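Local atomic coordinates of 2OG-Fe dioxygenase family protein (Methylibium petroleiphilum, PDB entry 3PL0), a protein that probably acts as a dioxygenase with a cupin-type double-stranded beta-helix fold, although its substrate is not established. Residues 168-173 / 242-247; 72-77 / 139-144. All coordinates share one frame; numbering follows the deposited sequence. Where two conformers were deposited one is given.

In the fold
From the N terminus, strand 65-77 comes first. Interaction 2 pairs it with the start of strand 141-152 and so closes a loop of 61 residues that includes helix 118-134. The chain then enters strand 172-181 and reaches strand 237-246. Interaction 1 joins the start of the former to the end of the latter and closes a second loop, rich in strands. The two loops lie in series, neither nested nor crossed. Strands 141-152 and 237-246 are neighbours, so both contacts belong to one antiparallel sheet. Arg246 N probably bonds to Tyr143 O, and Tyr245 packs on Ile144. Helix 118-134 touches side chains of both contacts.

Interaction 1. Residues 168-173 / 242-247; sequences DGVDFV and VLTYRS
Opposite Tyr245, segment 168-173 carries one residue too many, Asp171 before Phe172, which makes a classic beta bulge. Their two backbone N-H groups converge on one carbonyl: Asp171 N lies 2.9 Å and Phe172 N 3.1 Å from Tyr245 O. Both donors lie in the carbonyl plane. The return bond, Tyr245 N to Phe172 O, measures 2.8 Å. The bulge turns the side chain of Asp171 toward strand 237-246. Its CG stands beside the backbone N, opposite the carbonyl carbon (chi1 -77°), which brings OD2 to Ser247. Ser247 N donates to Asp171 OD2 at 3.0 Å in a straight bond, coming from above the carboxylate plane. Ser247 OG bonds to Gln138 N. Asp171 OD1 has a long, weak ion pair with Arg135. With the carboxylate gone, as in an alanine here, Ser247 N is likely to lose its acceptor and Arg135 its weak ion-pair partner.

Val170 CG1 rests 3.8 Å from Thr244 CB, and the two side chains cross at about a right angle. Val173 and Thr244 share one face of the sheet, side by side and pointing the same way, with CG2 methyls 4.1 Å apart. Val173 CG1 also meets Val242 CG1 at 3.9 Å. The extended chain of Arg246 runs past Val170 and offers NE to Gly169 O, a weak bond of 3.4 Å. Its NH1 bonds instead to Gly249 O. Phe172 and Tyr245 lie on the opposite face. The Tyr245 ring has Phe172 O at its edge, and its OH is held by Leu124 O. Phe131 stacks on Phe172 and meets Tyr245 edge-to-face.

The contact joins two strands of the cupin sheet. Its chemistry is mainly backbone pairing: the doubly bonded Tyr245 O absorbs the extra residue, and the buried Asp171 carboxylate accepts the Ser247 N-H.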
ATOM      1  N   ASP A 168       7.177  -5.802   4.697  1.00 31.30           N
ATOM      2  CA  ASP A 168       7.279  -5.877   3.256  1.00 34.54           C
ATOM      3  C   ASP A 168       8.742  -5.943   2.743  1.00 35.91           C
ATOM      4  O   ASP A 168       8.979  -6.062   1.558  1.00 37.50           O
ATOM      5  CB  ASP A 168       6.533  -4.715   2.642  1.00 33.75           C
ATOM      6  CG  ASP A 168       5.045  -4.759   2.933  1.00 47.03           C
ATOM      7  OD1 ASP A 168       4.629  -4.524   4.099  1.00 49.43           O
ATOM      8  OD2 ASP A 168       4.301  -4.987   1.981  1.00 45.44           O
ATOM      9  N   GLY A 169       9.706  -5.825   3.647  1.00 34.89           N
ATOM     10  CA  GLY A 169      11.110  -5.941   3.294  1.00 38.05           C
ATOM     11  C   GLY A 169      11.698  -4.694   2.670  1.00 37.01           C
ATOM     12  O   GLY A 169      12.687  -4.790   1.941  1.00 33.00           O
ATOM     13  N   VAL A 170      11.101  -3.538   2.987  1.00 30.71           N
ATOM     14  CA  VAL A 170      11.479  -2.265   2.403  1.00 29.95           C
ATOM     15  C   VAL A 170      11.766  -1.292   3.546  1.00 29.40           C
ATOM     16  O   VAL A 170      11.851  -1.692   4.692  1.00 30.87           O
ATOM     17  CB  VAL A 170      10.354  -1.750   1.452  1.00 28.55           C
ATOM     18  CG1 VAL A 170      10.147  -2.706   0.253  1.00 25.27           C
ATOM     19  CG2 VAL A 170       9.004  -1.555   2.203  1.00 25.57           C
ATOM     20  N   ASP A 171      11.859  -0.008   3.262  1.00 27.79           N
ATOM     21  CA  ASP A 171      12.007   0.991   4.316  1.00 24.42           C
ATOM     22  C   ASP A 171      10.661   1.523   4.841  1.00 26.21           C
ATOM     23  O   ASP A 171      10.441   1.580   6.055  1.00 26.75           O
ATOM     24  CB  ASP A 171      12.847   2.149   3.833  1.00 27.70           C
ATOM     25  CG  ASP A 171      14.330   1.799   3.808  1.00 33.89           C
ATOM     26  OD1 ASP A 171      14.985   2.014   4.850  1.00 41.20           O
ATOM     27  OD2 ASP A 171      14.783   1.245   2.791  1.00 34.70           O
ATOM     28  N   PHE A 172       9.806   1.960   3.932  1.00 25.76           N
ATOM     29  CA  PHE A 172       8.481   2.525   4.257  1.00 26.02           C
ATOM     30  C   PHE A 172       7.434   2.015   3.299  1.00 26.67           C
ATOM     31  O   PHE A 172       7.740   1.704   2.125  1.00 23.80           O
ATOM     32  CB  PHE A 172       8.491   4.054   4.218  1.00 25.94           C
ATOM     33  CG  PHE A 172       9.418   4.660   5.202  1.00 25.92           C
ATOM     34  CD1 PHE A 172       9.029   4.851   6.505  1.00 28.16           C
ATOM     35  CD2 PHE A 172      10.718   5.006   4.835  1.00 26.02           C
ATOM     36  CE1 PHE A 172       9.891   5.387   7.423  1.00 31.12           C
ATOM     37  CE2 PHE A 172      11.582   5.532   5.749  1.00 28.17           C
ATOM     38  CZ  PHE A 172      11.183   5.731   7.040  1.00 29.81           C
ATOM     39  N   VAL A 173       6.214   1.851   3.841  1.00 25.27           N
ATOM     40  CA  VAL A 173       5.054   1.471   3.069  1.00 24.77           C
ATOM     41  C   VAL A 173       3.905   2.445   3.270  1.00 23.52           C
ATOM     42  O   VAL A 173       3.693   2.972   4.394  1.00 22.86           O
ATOM     43  CB  VAL A 173       4.614   0.057   3.413  1.00 25.35           C
ATOM     44  CG1 VAL A 173       3.365  -0.312   2.589  1.00 21.38           C
ATOM     45  CG2 VAL A 173       5.777  -0.939   3.143  1.00 24.27           C
ATOM     46  N   VAL A 242      -0.942  -0.340  -2.678  1.00 23.54           N
ATOM     47  CA  VAL A 242       0.238  -0.461  -1.823  1.00 24.88           C
ATOM     48  C   VAL A 242       1.454   0.145  -2.525  1.00 26.16           C
ATOM     49  O   VAL A 242       1.768  -0.215  -3.673  1.00 27.78           O
ATOM     50  CB  VAL A 242       0.516  -1.921  -1.441  1.00 23.47           C
ATOM     51  CG1 VAL A 242       1.847  -2.046  -0.615  1.00 26.15           C
ATOM     52  CG2 VAL A 242      -0.719  -2.508  -0.674  1.00 27.28           C
ATOM     53  N   LEU A 243       2.114   1.084  -1.862  1.00 22.43           N
ATOM     54  CA  LEU A 243       3.327   1.720  -2.390  1.00 22.08           C
ATOM     55  C   LEU A 243       4.464   1.371  -1.450  1.00 25.45           C
ATOM     56  O   LEU A 243       4.333   1.524  -0.212  1.00 27.21           O
ATOM     57  CB  LEU A 243       3.166   3.247  -2.490  1.00 21.45           C
ATOM     58  CG  LEU A 243       2.038   3.846  -3.358  1.00 25.22           C
ATOM     59  CD1 LEU A 243       1.867   5.384  -3.162  1.00 24.35           C
ATOM     60  CD2 LEU A 243       2.242   3.506  -4.820  1.00 25.78           C
ATOM     61  N   THR A 244       5.571   0.867  -1.982  1.00 22.06           N
ATOM     62  CA  THR A 244       6.687   0.578  -1.147  1.00 22.19           C
ATOM     63  C   THR A 244       7.854   1.472  -1.539  1.00 27.06           C
ATOM     64  O   THR A 244       8.091   1.739  -2.729  1.00 24.82           O
ATOM     65  CB  THR A 244       7.098  -0.896  -1.214  1.00 25.49           C
ATOM     66  OG1 THR A 244       7.542  -1.207  -2.529  1.00 27.56           O
ATOM     67  CG2 THR A 244       5.948  -1.794  -0.830  1.00 26.21           C
ATOM     68  N   TYR A 245       8.588   1.919  -0.532  1.00 27.18           N
ATOM     69  CA  TYR A 245       9.758   2.741  -0.732  1.00 27.10           C
ATOM     70  C   TYR A 245      10.970   2.042  -0.127  1.00 29.11           C
ATOM     71  O   TYR A 245      10.957   1.635   1.061  1.00 27.71           O
ATOM     72  CB  TYR A 245       9.559   4.109  -0.058  1.00 28.81           C
ATOM     73  CG  TYR A 245       8.500   4.969  -0.708  1.00 25.09           C
ATOM     74  CD1 TYR A 245       7.149   4.616  -0.626  1.00 27.31           C
ATOM     75  CD2 TYR A 245       8.843   6.127  -1.398  1.00 24.84           C
ATOM     76  CE1 TYR A 245       6.175   5.382  -1.230  1.00 27.81           C
ATOM     77  CE2 TYR A 245       7.885   6.917  -1.996  1.00 27.27           C
ATOM     78  CZ  TYR A 245       6.543   6.530  -1.929  1.00 26.70           C
ATOM     79  OH  TYR A 245       5.600   7.321  -2.527  1.00 30.36           O
ATOM     80  N   ARG A 246      12.036   1.946  -0.919  1.00 28.27           N
ATOM     81  CA  ARG A 246      13.241   1.256  -0.479  1.00 27.20           C
ATOM     82  C   ARG A 246      14.501   2.018  -0.899  1.00 30.35           C
ATOM     83  O   ARG A 246      14.592   2.486  -2.041  1.00 27.27           O
ATOM     84  CB  ARG A 246      13.245  -0.152  -1.055  1.00 29.35           C
ATOM     85  CG  ARG A 246      14.362  -1.076  -0.474  1.00 30.09           C
ATOM     86  CD  ARG A 246      14.107  -2.534  -0.827  1.00 34.81           C
ATOM     87  NE  ARG A 246      15.012  -3.405  -0.088  1.00 36.12           N
ATOM     88  CZ  ARG A 246      16.265  -3.662  -0.456  1.00 44.48           C
ATOM     89  NH1 ARG A 246      16.769  -3.125  -1.555  1.00 45.21           N
ATOM     90  NH2 ARG A 246      17.026  -4.444   0.282  1.00 46.90           N
ATOM     91  N   SER A 247      15.442   2.148   0.044  1.00 29.94           N
ATOM     92  CA  SER A 247      16.770   2.705  -0.189  1.00 31.44           C
ATOM     93  C   SER A 247      17.668   1.680  -0.846  1.00 32.31           C
ATOM     94  O   SER A 247      17.512   0.506  -0.586  1.00 31.25           O
ATOM     95  CB  SER A 247      17.405   3.055   1.155  1.00 31.76           C
ATOM     96  OG  SER A 247      18.655   3.688   0.955  1.00 35.51           O
TER

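Interaction 2. Residues 72-77 / 139-144; sequences CFMQTL and GGRWYI
Gln75 O is gripped by two neighbouring residues of segment 139-144. Trp142 N donates to it at 2.9 Å, and Arg141 CA adds a CA-H...O contact of 3.2 Å. Gln75 N bonds in return to Trp142 O. The same antiparallel pattern repeats at Phe73 and Ile144. It continues at the far end, where Leu77 N donates to Gly140 O at 2.9 Å. Gly140 has a positive phi, which favours glycine, and its carbonyl also lies under the Leu77 side chain.

Gln75 and Trp142 project side by side on the buried face. The Gln75 chain is extended, with CG anti to the backbone N (chi1 179°), which carries OE1 to the edge of the indole, 3.6 Å from Trp142 CD1. The amide and ring planes are 46° apart. Trp142 NE1 bonds to Gly128 O of helix 118-134. Ile144 CD1 reaches across to Gln75 CB at 3.9 Å. Trp142 also meets Tyr245 of strand 237-246 edge-to-face.

On the other face Met74, a selenomethionine, lies alongside Tyr143 in a Met-aromatic contact. SE is 3.5 Å from Tyr143 CE2 and oblique to the ring. Met74 has two conformers, so this detail is tentative.

The contact is an antiparallel pair in the main sheet of the double-stranded beta-helix (cupin) fold, and helix 118-134 covers its Gln75 and Trp142 face. Gln75 OE1 is buried with no hydrogen-bond partner in the model. The amide is held by its NE2 bond to Val125 O of that helix, and the polarised C-H at Trp142 CD1 probably gives OE1 only slight compensation.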
ATOM      1  N   CYS A  72       6.917   0.387 -11.369  1.00 30.79           N
ATOM      2  CA  CYS A  72       8.021   0.833 -10.522  1.00 33.08           C
ATOM      3  C   CYS A  72       8.566   2.180 -10.986  1.00 32.79           C
ATOM      4  O   CYS A  72       8.459   2.566 -12.181  1.00 33.34           O
ATOM      5  CB  CYS A  72       9.141  -0.200 -10.506  1.00 36.21           C
ATOM      6  SG  CYS A  72       8.622  -1.856  -9.918  1.00 39.18           S
ATOM      7  N   PHE A  73       9.174   2.870 -10.028  1.00 28.25           N
ATOM      8  CA  PHE A  73       9.604   4.211 -10.211  1.00 30.01           C
ATOM      9  C   PHE A  73      10.854   4.445  -9.398  1.00 30.36           C
ATOM     10  O   PHE A  73      11.168   3.668  -8.488  1.00 30.34           O
ATOM     11  CB  PHE A  73       8.508   5.175  -9.747  1.00 29.78           C
ATOM     12  CG  PHE A  73       7.169   4.892 -10.345  1.00 28.98           C
ATOM     13  CD1 PHE A  73       6.354   3.889  -9.806  1.00 33.73           C
ATOM     14  CD2 PHE A  73       6.705   5.605 -11.436  1.00 33.26           C
ATOM     15  CE1 PHE A  73       5.121   3.605 -10.365  1.00 30.78           C
ATOM     16  CE2 PHE A  73       5.461   5.318 -12.001  1.00 35.92           C
ATOM     17  CZ  PHE A  73       4.666   4.305 -11.452  1.00 30.51           C
HETATM   18  N   MSE A  74      11.544   5.524  -9.760  1.00 30.39           N
HETATM   19  CA  MSE A  74      12.633   6.065  -8.944  0.50 32.12           C
HETATM   20  C   MSE A  74      12.379   7.545  -8.710  1.00 32.23           C
HETATM   21  O   MSE A  74      12.077   8.320  -9.654  1.00 32.96           O
HETATM   22  CB  MSE A  74      14.019   5.835  -9.573  0.50 33.57           C
HETATM   23  CG  MSE A  74      15.221   6.117  -8.636  0.50 32.31           C
HETATM   24 SE   MSE A  74      16.943   5.484  -9.391  0.38 49.61          SE
HETATM   25  CE  MSE A  74      17.064   6.791 -10.858  0.50 41.89           C
ATOM     26  N   GLN A  75      12.484   7.915  -7.445  1.00 29.91           N
ATOM     27  CA  GLN A  75      12.318   9.267  -7.024  1.00 31.00           C
ATOM     28  C   GLN A  75      13.668   9.760  -6.587  1.00 31.18           C
ATOM     29  O   GLN A  75      14.330   9.115  -5.793  1.00 34.65           O
ATOM     30  CB  GLN A  75      11.371   9.361  -5.856  1.00 28.19           C
ATOM     31  CG  GLN A  75      11.181  10.795  -5.361  1.00 34.83           C
ATOM     32  CD  GLN A  75      10.207  10.911  -4.202  1.00 33.30           C
ATOM     33  OE1 GLN A  75       9.889   9.931  -3.566  1.00 32.32           O
ATOM     34  NE2 GLN A  75       9.764  12.141  -3.904  1.00 29.38           N
ATOM     35  N   THR A  76      14.065  10.904  -7.129  1.00 32.64           N
ATOM     36  CA  THR A  76      15.221  11.639  -6.643  0.60 32.26           C
ATOM     37  C   THR A  76      14.732  12.814  -5.801  1.00 33.17           C
ATOM     38  O   THR A  76      13.825  13.537  -6.182  1.00 31.95           O
ATOM     39  CB  THR A  76      16.098  12.111  -7.828  0.60 35.36           C
ATOM     40  OG1 THR A  76      16.327  11.001  -8.711  0.60 34.57           O
ATOM     41  CG2 THR A  76      17.450  12.696  -7.350  0.60 23.50           C
ATOM     42  N   LEU A  77      15.322  12.995  -4.634  1.00 34.37           N
ATOM     43  CA  LEU A  77      14.871  14.030  -3.715  1.00 36.83           C
ATOM     44  C   LEU A  77      15.403  15.448  -3.948  1.00 42.09           C
ATOM     45  O   LEU A  77      14.644  16.406  -3.771  1.00 45.82           O
ATOM     46  CB  LEU A  77      15.181  13.589  -2.284  1.00 36.09           C
ATOM     47  CG  LEU A  77      14.281  12.413  -1.891  1.00 39.73           C
ATOM     48  CD1 LEU A  77      14.846  11.750  -0.686  1.00 37.03           C
ATOM     49  CD2 LEU A  77      12.835  12.900  -1.640  1.00 38.99           C
ATOM     50  N   GLY A 139      22.011   8.093  -1.243  1.00 43.34           N
ATOM     51  CA  GLY A 139      22.076   8.940  -2.452  1.00 44.38           C
ATOM     52  C   GLY A 139      20.812   9.733  -2.785  1.00 43.08           C
ATOM     53  O   GLY A 139      20.628  10.148  -3.914  1.00 41.24           O
ATOM     54  N   GLY A 140      19.957   9.966  -1.797  1.00 40.56           N
ATOM     55  CA  GLY A 140      18.701  10.679  -2.016  1.00 39.72           C
ATOM     56  C   GLY A 140      17.760  10.072  -3.059  1.00 37.45           C
ATOM     57  O   GLY A 140      17.037  10.817  -3.724  1.00 38.38           O
ATOM     58  N   ARG A 141      17.754   8.738  -3.201  1.00 34.90           N
ATOM     59  CA  ARG A 141      16.874   8.052  -4.161  1.00 35.32           C
ATOM     60  C   ARG A 141      15.994   7.030  -3.474  1.00 29.88           C
ATOM     61  O   ARG A 141      16.477   6.213  -2.713  1.00 33.44           O
ATOM     62  CB  ARG A 141      17.652   7.286  -5.243  1.00 36.19           C
ATOM     63  CG  ARG A 141      18.539   8.102  -6.155  1.00 48.35           C
ATOM     64  CD  ARG A 141      19.144   7.195  -7.201  1.00 58.08           C
ATOM     65  NE  ARG A 141      20.190   7.844  -7.989  1.00 81.96           N
ATOM     66  CZ  ARG A 141      19.984   8.604  -9.070  1.00 93.71           C
ATOM     67  NH1 ARG A 141      18.748   8.842  -9.522  1.00 94.71           N
ATOM     68  NH2 ARG A 141      21.034   9.138  -9.704  1.00 99.69           N
ATOM     69  N   TRP A 142      14.706   7.061  -3.759  1.00 28.35           N
ATOM     70  CA  TRP A 142      13.817   5.976  -3.411  1.00 27.21           C
ATOM     71  C   TRP A 142      13.505   5.100  -4.625  1.00 27.90           C
ATOM     72  O   TRP A 142      13.233   5.591  -5.721  1.00 32.48           O
ATOM     73  CB  TRP A 142      12.452   6.511  -2.885  1.00 26.91           C
ATOM     74  CG  TRP A 142      12.440   7.137  -1.501  1.00 27.00           C
ATOM     75  CD1 TRP A 142      12.030   8.396  -1.175  1.00 27.03           C
ATOM     76  CD2 TRP A 142      12.797   6.506  -0.283  1.00 24.47           C
ATOM     77  NE1 TRP A 142      12.120   8.590   0.179  1.00 30.44           N
ATOM     78  CE2 TRP A 142      12.614   7.448   0.747  1.00 28.36           C
ATOM     79  CE3 TRP A 142      13.297   5.241   0.035  1.00 29.44           C
ATOM     80  CZ2 TRP A 142      12.858   7.143   2.093  1.00 27.98           C
ATOM     81  CZ3 TRP A 142      13.544   4.943   1.364  1.00 30.41           C
ATOM     82  CH2 TRP A 142      13.327   5.889   2.371  1.00 31.12           C
ATOM     83  N   TYR A 143      13.494   3.800  -4.393  1.00 26.72           N
ATOM     84  CA  TYR A 143      13.016   2.819  -5.334  1.00 26.88           C
ATOM     85  C   TYR A 143      11.640   2.392  -4.868  1.00 27.56           C
ATOM     86  O   TYR A 143      11.485   1.821  -3.767  1.00 29.71           O
ATOM     87  CB  TYR A 143      13.959   1.625  -5.383  1.00 28.94           C
ATOM     88  CG  TYR A 143      15.338   2.066  -5.810  1.00 30.45           C
ATOM     89  CD1 TYR A 143      16.227   2.596  -4.897  1.00 32.11           C
ATOM     90  CD2 TYR A 143      15.719   2.036  -7.159  1.00 34.60           C
ATOM     91  CE1 TYR A 143      17.512   3.052  -5.312  1.00 36.14           C
ATOM     92  CE2 TYR A 143      16.955   2.463  -7.567  1.00 38.91           C
ATOM     93  CZ  TYR A 143      17.844   2.981  -6.640  1.00 40.82           C
ATOM     94  OH  TYR A 143      19.075   3.411  -7.035  1.00 48.25           O
ATOM     95  N   ILE A 144      10.655   2.712  -5.700  1.00 27.06           N
ATOM     96  CA  ILE A 144       9.217   2.648  -5.369  1.00 25.29           C
ATOM     97  C   ILE A 144       8.560   1.568  -6.220  1.00 27.34           C
ATOM     98  O   ILE A 144       8.667   1.584  -7.463  1.00 27.76           O
ATOM     99  CB  ILE A 144       8.511   4.014  -5.684  1.00 24.26           C
ATOM    100  CG1 ILE A 144       9.219   5.154  -4.941  1.00 28.13           C
ATOM    101  CG2 ILE A 144       6.999   3.963  -5.400  1.00 25.44           C
ATOM    102  CD1 ILE A 144       8.690   6.541  -5.277  1.00 28.75           C
TER